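Local coordinates for putative uncharacterized protein pf13_0012 (PDB 2VWA) that binds phosphatidylethanolamine through its soluble domain and is probably essential for liver stage development of the malaria parasite, at residues E55-F60 against D83-L88; I10-N15 against L72-E77. All coordinates share one frame; numbering follows the deposited sequence.

How the contacts relate
The chain begins with an extended N-terminal segment, and residues 10-15 of it form one half of contact 2. Helices 21-41, 44-50 and 54-67 follow, and residues 55-60 on the last of these enter contact 1. The chain then reaches 72-77, where helix 74-99 starts. There contact 2 closes a long loop by tying the N-terminal segment to the start of the final helix. Contact 1 closes a shorter loop, joining helix 54-67 to helix 74-99 at 83-88. The two loops cross, since their segments alternate along the chain. The centres of contact 1 and contact 2 lie about 14 Å apart. They also touch directly: I10 packs on E55, Q58 and K59, and Q58 packs on E77.

Contact 1 (E55-F60 against D83-L88). With PTY (phosphatidylethanolamine), chain G.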
loop_
_atom_site.group_PDB
_atom_site.type_symbol
_atom_site.label_atom_id
_atom_site.label_comp_id
_atom_site.label_asym_id
_atom_site.label_seq_id
_atom_site.Cartn_x
_atom_site.Cartn_y
_atom_site.Cartn_z
ATOM N N GLU A 55 7.687 5.497 -1.635
ATOM C CA GLU A 55 7.700 5.788 -0.214
ATOM C C GLU A 55 6.272 5.811 0.378
ATOM O O GLU A 55 6.031 5.311 1.487
ATOM C CB GLU A 55 8.441 7.096 -0.008
ATOM C CG GLU A 55 8.502 7.597 1.413
ATOM C CD GLU A 55 9.181 8.979 1.493
ATOM O OE1 GLU A 55 10.431 8.998 1.646
ATOM O OE2 GLU A 55 8.458 10.016 1.395
ATOM N N TYR A 56 5.332 6.363 -0.392
ATOM C CA TYR A 56 3.933 6.351 -0.068
ATOM C C TYR A 56 3.353 4.938 0.073
ATOM O O TYR A 56 2.607 4.649 1.018
ATOM C CB TYR A 56 3.198 7.137 -1.133
ATOM C CG TYR A 56 1.702 7.082 -1.074
ATOM C CD1 TYR A 56 1.011 7.397 0.100
ATOM C CD2 TYR A 56 0.973 6.744 -2.214
ATOM C CE1 TYR A 56 -0.373 7.360 0.142
ATOM C CE2 TYR A 56 -0.408 6.711 -2.190
ATOM C CZ TYR A 56 -1.073 7.019 -1.017
ATOM O OH TYR A 56 -2.442 6.983 -1.007
HETATM N N MSE A 57 3.692 4.041 -0.842
HETATM C CA MSE A 57 3.178 2.693 -0.700
HETATM C C MSE A 57 3.837 1.911 0.422
HETATM O O MSE A 57 3.156 1.171 1.114
HETATM C CB MSE A 57 3.184 1.932 -2.006
HETATM C CG MSE A 57 3.783 2.680 -3.113
HETATM SE SE MSE A 57 2.627 2.429 -4.641
HETATM C CE MSE A 57 2.733 4.203 -5.457
ATOM N N GLN A 58 5.141 2.104 0.600
ATOM C CA GLN A 58 5.880 1.518 1.707
ATOM C C GLN A 58 5.303 1.922 3.058
ATOM O O GLN A 58 5.026 1.073 3.894
ATOM C CB GLN A 58 7.344 1.918 1.652
ATOM C CG GLN A 58 8.205 1.008 0.813
ATOM C CD GLN A 58 9.600 0.824 1.406
ATOM O OE1 GLN A 58 10.433 1.733 1.344
ATOM N NE2 GLN A 58 9.861 -0.358 1.987
ATOM N N LYS A 59 5.104 3.221 3.258
ATOM C CA LYS A 59 4.563 3.721 4.527
ATOM C C LYS A 59 3.237 3.066 4.813
ATOM O O LYS A 59 2.929 2.769 5.966
ATOM C CB LYS A 59 4.414 5.236 4.531
ATOM C CG LYS A 59 5.714 6.008 4.601
ATOM C CD LYS A 59 5.371 7.467 4.765
ATOM C CE LYS A 59 6.539 8.372 4.452
ATOM N NZ LYS A 59 7.462 8.452 5.600
ATOM N N PHE A 60 2.486 2.809 3.751
ATOM C CA PHE A 60 1.190 2.133 3.851
ATOM C C PHE A 60 1.276 0.654 4.230
ATOM O O PHE A 60 0.495 0.173 5.048
ATOM C CB PHE A 60 0.392 2.277 2.552
ATOM C CG PHE A 60 -0.958 2.811 2.776
ATOM C CD1 PHE A 60 -1.998 1.964 3.136
ATOM C CD2 PHE A 60 -1.191 4.181 2.701
ATOM C CE1 PHE A 60 -3.268 2.481 3.392
ATOM C CE2 PHE A 60 -2.460 4.694 2.962
ATOM C CZ PHE A 60 -3.490 3.849 3.313
ATOM N N ASP A 83 2.790 -4.635 -5.589
ATOM C CA ASP A 83 1.409 -4.955 -5.866
ATOM C C ASP A 83 0.526 -3.722 -5.712
ATOM O O ASP A 83 -0.283 -3.427 -6.559
ATOM C CB ASP A 83 0.946 -6.098 -4.961
ATOM C CG ASP A 83 -0.428 -6.616 -5.327
ATOM O OD1 ASP A 83 -1.431 -5.863 -5.194
ATOM O OD2 ASP A 83 -0.523 -7.792 -5.752
ATOM N N LEU A 84 0.706 -2.995 -4.627
ATOM C CA LEU A 84 -0.004 -1.728 -4.429
ATOM C C LEU A 84 0.243 -0.719 -5.537
ATOM O O LEU A 84 -0.675 -0.024 -5.939
ATOM C CB LEU A 84 0.336 -1.118 -3.061
ATOM C CG LEU A 84 -0.670 -1.442 -1.957
ATOM C CD1 LEU A 84 -1.184 -2.862 -2.012
ATOM C CD2 LEU A 84 -0.061 -1.133 -0.617
ATOM N N LYS A 85 1.459 -0.660 -6.050
ATOM C CA LYS A 85 1.751 0.152 -7.224
ATOM C C LYS A 85 0.884 -0.195 -8.425
ATOM O O LYS A 85 0.265 0.686 -9.017
ATOM C CB LYS A 85 3.224 0.052 -7.603
ATOM C CG LYS A 85 3.639 0.991 -8.741
ATOM C CD LYS A 85 5.121 0.949 -8.932
ATOM C CE LYS A 85 5.502 1.575 -10.250
ATOM N NZ LYS A 85 6.840 1.080 -10.675
ATOM N N TYR A 86 0.822 -1.467 -8.773
ATOM C CA TYR A 86 0.075 -1.894 -9.901
ATOM C C TYR A 86 -1.412 -1.524 -9.691
ATOM O O TYR A 86 -2.074 -0.996 -10.614
ATOM C CB TYR A 86 0.273 -3.410 -10.140
ATOM C CG TYR A 86 -0.298 -3.935 -11.457
ATOM C CD1 TYR A 86 -1.182 -5.021 -11.485
ATOM C CD2 TYR A 86 0.028 -3.321 -12.680
ATOM C CE1 TYR A 86 -1.711 -5.512 -12.708
ATOM C CE2 TYR A 86 -0.480 -3.789 -13.904
ATOM C CZ TYR A 86 -1.356 -4.876 -13.913
ATOM O OH TYR A 86 -1.864 -5.305 -15.134
ATOM N N HIS A 87 -1.915 -1.780 -8.486
ATOM C CA HIS A 87 -3.274 -1.506 -8.164
ATOM C C HIS A 87 -3.556 0.001 -8.289
ATOM O O HIS A 87 -4.507 0.397 -8.960
ATOM C CB HIS A 87 -3.588 -2.014 -6.751
ATOM C CG HIS A 87 -5.012 -1.811 -6.337
ATOM N ND1 HIS A 87 -6.052 -2.553 -6.858
ATOM C CD2 HIS A 87 -5.570 -0.952 -5.449
ATOM C CE1 HIS A 87 -7.187 -2.168 -6.306
ATOM N NE2 HIS A 87 -6.925 -1.199 -5.445
ATOM N N LEU A 88 -2.722 0.841 -7.682
ATOM C CA LEU A 88 -2.957 2.292 -7.769
ATOM C C LEU A 88 -3.023 2.825 -9.195
ATOM O O LEU A 88 -3.798 3.739 -9.476
ATOM C CB LEU A 88 -1.932 3.091 -6.957
ATOM C CG LEU A 88 -2.380 3.688 -5.623
ATOM C CD1 LEU A 88 -3.728 3.173 -5.080
ATOM C CD2 LEU A 88 -1.303 3.526 -4.617
HETATM C C1 PTY G . -14.378 -0.242 -7.459
HETATM C C2 PTY G . -16.376 5.635 -7.750
HETATM C C3 PTY G . -15.104 5.658 -6.905
HETATM O O4 PTY G . -13.749 -1.522 -7.513
HETATM C C5 PTY G . -14.146 2.107 -8.241
HETATM C C6 PTY G . -13.385 0.828 -7.897
HETATM O O7 PTY G . -12.643 0.365 -9.031
HETATM C C8 PTY G . -11.217 0.708 -9.018
HETATM O O10 PTY G . -10.867 1.842 -8.728
HETATM C C11 PTY G . -10.167 -0.323 -9.377
HETATM C C12 PTY G . -10.438 -0.875 -10.777
HETATM C C13 PTY G . -9.219 -1.545 -11.407
HETATM C C14 PTY G . -8.950 -2.932 -10.831
HETATM C C15 PTY G . -9.426 -4.047 -11.760
HETATM C C16 PTY G . -9.572 -5.373 -11.015
HETATM C C17 PTY G . -8.244 -6.129 -11.007
HETATM C C18 PTY G . -8.325 -7.434 -10.224
HETATM C C19 PTY G . -7.174 -8.358 -10.605
HETATM C C20 PTY G . -6.172 -8.498 -9.461
HETATM C C21 PTY G . -4.843 -7.814 -9.766
HETATM C C22 PTY G . -3.932 -8.700 -10.614
HETATM C C23 PTY G . -2.753 -9.257 -9.820
HETATM C C24 PTY G . -1.469 -8.466 -10.067
HETATM C C25 PTY G . -0.526 -8.657 -8.884
HETATM C C26 PTY G . 0.634 -7.667 -8.870
HETATM C C27 PTY G . 1.681 -8.163 -7.884
HETATM C C28 PTY G . 3.092 -7.693 -8.206
HETATM C C29 PTY G . 3.995 -7.973 -7.020
HETATM C C30 PTY G . -14.270 -2.581 -8.369
HETATM C C31 PTY G . -14.057 -2.538 -9.868
HETATM O O30 PTY G . -14.879 -3.502 -7.851
HETATM C C32 PTY G . -13.068 -3.613 -10.309
HETATM C C33 PTY G . -13.181 -3.867 -11.810
HETATM C C34 PTY G . -13.233 -5.361 -12.130
HETATM C C35 PTY G . -12.936 -5.609 -13.609
HETATM C C36 PTY G . -13.940 -6.590 -14.211
HETATM C C37 PTY G . -13.292 -7.936 -14.515
HETATM C C38 PTY G . -14.294 -9.076 -14.352
HETATM C C39 PTY G . -13.952 -9.963 -13.156
HETATM C C40 PTY G . -13.612 -11.390 -13.593
HETATM C C41 PTY G . -12.770 -12.112 -12.543
HETATM C C42 PTY G . -11.370 -12.429 -13.066
HETATM C C43 PTY G . -10.802 -13.683 -12.407
HETATM C C44 PTY G . -9.379 -13.459 -11.928
HETATM P P1 PTY G . -14.791 3.203 -5.884
HETATM O O11 PTY G . -15.229 4.758 -5.798
HETATM O O12 PTY G . -13.885 2.909 -4.710
HETATM O O13 PTY G . -16.044 2.372 -6.065
HETATM O O14 PTY G . -13.908 3.105 -7.242
HETATM N N1 PTY G . -17.076 6.895 -7.596
#
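The ring of Y56 meets L88 obliquely, with CE2 4.1 Å from L88 CD2, and the two side chains cross at about a right angle. H50 makes an edge-to-face pair with the same ring, and the hydroxyl is hydrogen-bonded to H38. On the far helix, Y86 starts away from 55-60, and its ring meets a lipid tail obliquely, CD1 3.7 Å from C24 of phosphatidylethanolamine. This is a helix-helix crossing in an all-helical domain. The short segments of helices 54-67 and 74-99 cross at 119°, with their axes 10.0 Å apart. The selenomethionine side chain of M57 lies between the helices. Its chain bends at chi2 and chi3, and SE comes to 3.6 Å from K85 CA. L84 packs against the base of M57, CB to CB at 4.3 Å. No hydrogen bond joins the two segments; the contact is made by apolar side chains and by SE against the K85 backbone. L84 and L88 of helix 74-99 pack on helix 54-67, while D83 and Y86 belong to the lipid pocket. D83 also forms a salt bridge with R32. M57 and L88 reach toward each other tip to tip, SE 4.1 Å from L88 CD2.

Contact 2 (I10-N15 against L72-E77); sequences IIENKN and LSKYQE
E12 comes near K74 at the start of the contact, but their charged atoms, E12 OE1 and K74 NZ, stay 4.6 Å apart, beyond a salt bridge. N13 carries most of the contact. Its CG stands anti to the backbone N (chi1 -168°), and this brings the amide to L72 and E77. ND2 donates to two acceptors. The bond from N13 ND2 to E77 OE1 is 2.8 Å long and nearly straight, at 173°. It lies in the amide plane of N13, but meets the carboxylate from above its plane. The second runs 3.2 Å from N13 ND2 to L72 O and arrives well above that carbonyl plane. E77 OE1 also accepts from Q65, so helix 54-67 shares this polar cluster. The backbone O of N13 accepts from K74 NZ at 3.0 Å, where the bent lysine chain curls back over the loop. The other end of the N13 amide makes an Asx turn: OD1 accepts from N15 N, closing a turn that spans K14. This arrangement holds the N-terminal loop against a helix start closed by a capping box. In the box, S73 OG accepts from Q76 N, and S73 N donates to Q76 OE1. S73 OG also bonds D18. N15 then adds a backbone bond, its O accepting from K74 N at 2.9 Å. Its ND2 makes a weak bond to L72 O, which N13 also uses, while N15 OD1 is held by V17 N.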
loop_
_atom_site.group_PDB
_atom_site.type_symbol
_atom_site.label_atom_id
_atom_site.label_comp_id
_atom_site.label_asym_id
_atom_site.label_seq_id
_atom_site.Cartn_x
_atom_site.Cartn_y
_atom_site.Cartn_z
ATOM N N ILE A 10 10.124 5.398 7.428
ATOM C CA ILE A 10 10.200 4.017 6.997
ATOM C C ILE A 10 11.321 3.316 7.754
ATOM O O ILE A 10 12.421 3.879 7.911
ATOM C CB ILE A 10 10.438 3.952 5.481
ATOM C CG1 ILE A 10 9.145 4.297 4.746
ATOM C CG2 ILE A 10 10.957 2.579 5.051
ATOM C CD1 ILE A 10 9.356 4.606 3.279
ATOM N N ILE A 11 11.034 2.099 8.227
ATOM C CA ILE A 11 12.026 1.273 8.933
ATOM C C ILE A 11 12.389 0.041 8.116
ATOM O O ILE A 11 11.599 -0.430 7.315
ATOM C CB ILE A 11 11.578 0.919 10.379
ATOM C CG1 ILE A 11 10.361 -0.007 10.389
ATOM C CG2 ILE A 11 11.207 2.187 11.148
ATOM C CD1 ILE A 11 9.902 -0.427 11.807
ATOM N N GLU A 12 13.604 -0.454 8.283
ATOM C CA GLU A 12 14.027 -1.672 7.591
ATOM C C GLU A 12 13.225 -2.855 8.191
ATOM O O GLU A 12 13.173 -3.010 9.414
ATOM C CB GLU A 12 15.542 -1.869 7.770
ATOM C CG GLU A 12 16.214 -2.871 6.810
ATOM C CD GLU A 12 17.524 -3.479 7.385
ATOM O OE1 GLU A 12 18.393 -3.924 6.588
ATOM O OE2 GLU A 12 17.691 -3.531 8.638
ATOM N N ASN A 13 12.566 -3.639 7.340
ATOM C CA ASN A 13 11.946 -4.889 7.770
ATOM C C ASN A 13 13.077 -5.874 7.930
ATOM O O ASN A 13 13.809 -6.130 6.969
ATOM C CB ASN A 13 10.944 -5.410 6.729
ATOM C CG ASN A 13 10.051 -6.551 7.268
ATOM O OD1 ASN A 13 10.532 -7.502 7.881
ATOM N ND2 ASN A 13 8.746 -6.445 7.026
ATOM N N LYS A 14 13.235 -6.406 9.141
ATOM C CA LYS A 14 14.288 -7.384 9.416
ATOM C C LYS A 14 13.748 -8.798 9.652
ATOM O O LYS A 14 14.508 -9.728 9.947
ATOM C CB LYS A 14 15.118 -6.950 10.617
ATOM C CG LYS A 14 16.241 -6.013 10.278
ATOM C CD LYS A 14 16.638 -5.235 11.524
ATOM C CE LYS A 14 17.852 -4.369 11.256
ATOM N NZ LYS A 14 17.733 -3.069 11.979
ATOM N N ASN A 15 12.438 -8.955 9.530
ATOM C CA ASN A 15 11.853 -10.263 9.499
ATOM C C ASN A 15 12.153 -11.001 8.179
ATOM O O ASN A 15 11.786 -10.512 7.094
ATOM C CB ASN A 15 10.361 -10.129 9.682
ATOM C CG ASN A 15 9.688 -11.447 9.773
ATOM O OD1 ASN A 15 10.292 -12.437 10.189
ATOM N ND2 ASN A 15 8.426 -11.486 9.388
ATOM N N LEU A 72 4.923 -9.377 7.804
ATOM C CA LEU A 72 5.414 -9.884 6.527
ATOM C C LEU A 72 6.903 -10.002 6.615
ATOM O O LEU A 72 7.526 -9.326 7.428
ATOM C CB LEU A 72 5.059 -8.908 5.407
ATOM C CG LEU A 72 3.792 -9.182 4.579
ATOM C CD1 LEU A 72 2.676 -9.825 5.353
ATOM C CD2 LEU A 72 3.279 -7.936 3.819
ATOM N N SER A 73 7.482 -10.875 5.800
ATOM C CA SER A 73 8.924 -10.840 5.617
ATOM C C SER A 73 9.358 -9.686 4.701
ATOM O O SER A 73 8.530 -9.131 3.958
ATOM C CB SER A 73 9.409 -12.167 5.066
ATOM O OG SER A 73 8.947 -12.340 3.758
ATOM N N LYS A 74 10.649 -9.329 4.755
ATOM C CA LYS A 74 11.187 -8.233 3.946
ATOM C C LYS A 74 10.817 -8.476 2.499
ATOM O O LYS A 74 10.295 -7.575 1.817
ATOM C CB LYS A 74 12.711 -8.115 4.073
ATOM C CG LYS A 74 13.271 -6.748 3.608
ATOM C CD LYS A 74 14.737 -6.815 3.145
ATOM C CE LYS A 74 15.753 -6.474 4.264
ATOM N NZ LYS A 74 15.915 -7.535 5.335
ATOM N N TYR A 75 11.043 -9.705 2.041
ATOM C CA TYR A 75 10.716 -10.063 0.666
ATOM C C TYR A 75 9.208 -9.918 0.385
ATOM O O TYR A 75 8.817 -9.502 -0.719
ATOM C CB TYR A 75 11.268 -11.461 0.304
ATOM C CG TYR A 75 10.557 -12.174 -0.834
ATOM C CD1 TYR A 75 11.023 -12.115 -2.158
ATOM C CD2 TYR A 75 9.429 -12.947 -0.574
ATOM C CE1 TYR A 75 10.339 -12.803 -3.188
ATOM C CE2 TYR A 75 8.756 -13.613 -1.573
ATOM C CZ TYR A 75 9.197 -13.535 -2.854
ATOM O OH TYR A 75 8.464 -14.240 -3.777
ATOM N N GLN A 76 8.369 -10.228 1.380
ATOM C CA GLN A 76 6.934 -10.149 1.190
ATOM C C GLN A 76 6.469 -8.713 1.195
ATOM O O GLN A 76 5.529 -8.378 0.516
ATOM C CB GLN A 76 6.185 -10.935 2.253
ATOM C CG GLN A 76 5.865 -12.348 1.838
ATOM C CD GLN A 76 5.508 -13.238 3.007
ATOM O OE1 GLN A 76 5.893 -12.970 4.137
ATOM N NE2 GLN A 76 4.761 -14.295 2.742
ATOM N N GLU A 77 7.154 -7.876 1.962
ATOM C CA GLU A 77 6.833 -6.467 2.079
ATOM C C GLU A 77 7.132 -5.746 0.763
ATOM O O GLU A 77 6.300 -4.994 0.287
ATOM C CB GLU A 77 7.581 -5.836 3.279
ATOM C CG GLU A 77 7.397 -4.321 3.408
ATOM C CD GLU A 77 8.035 -3.718 4.645
ATOM O OE1 GLU A 77 7.669 -4.116 5.794
ATOM O OE2 GLU A 77 8.892 -2.816 4.459
#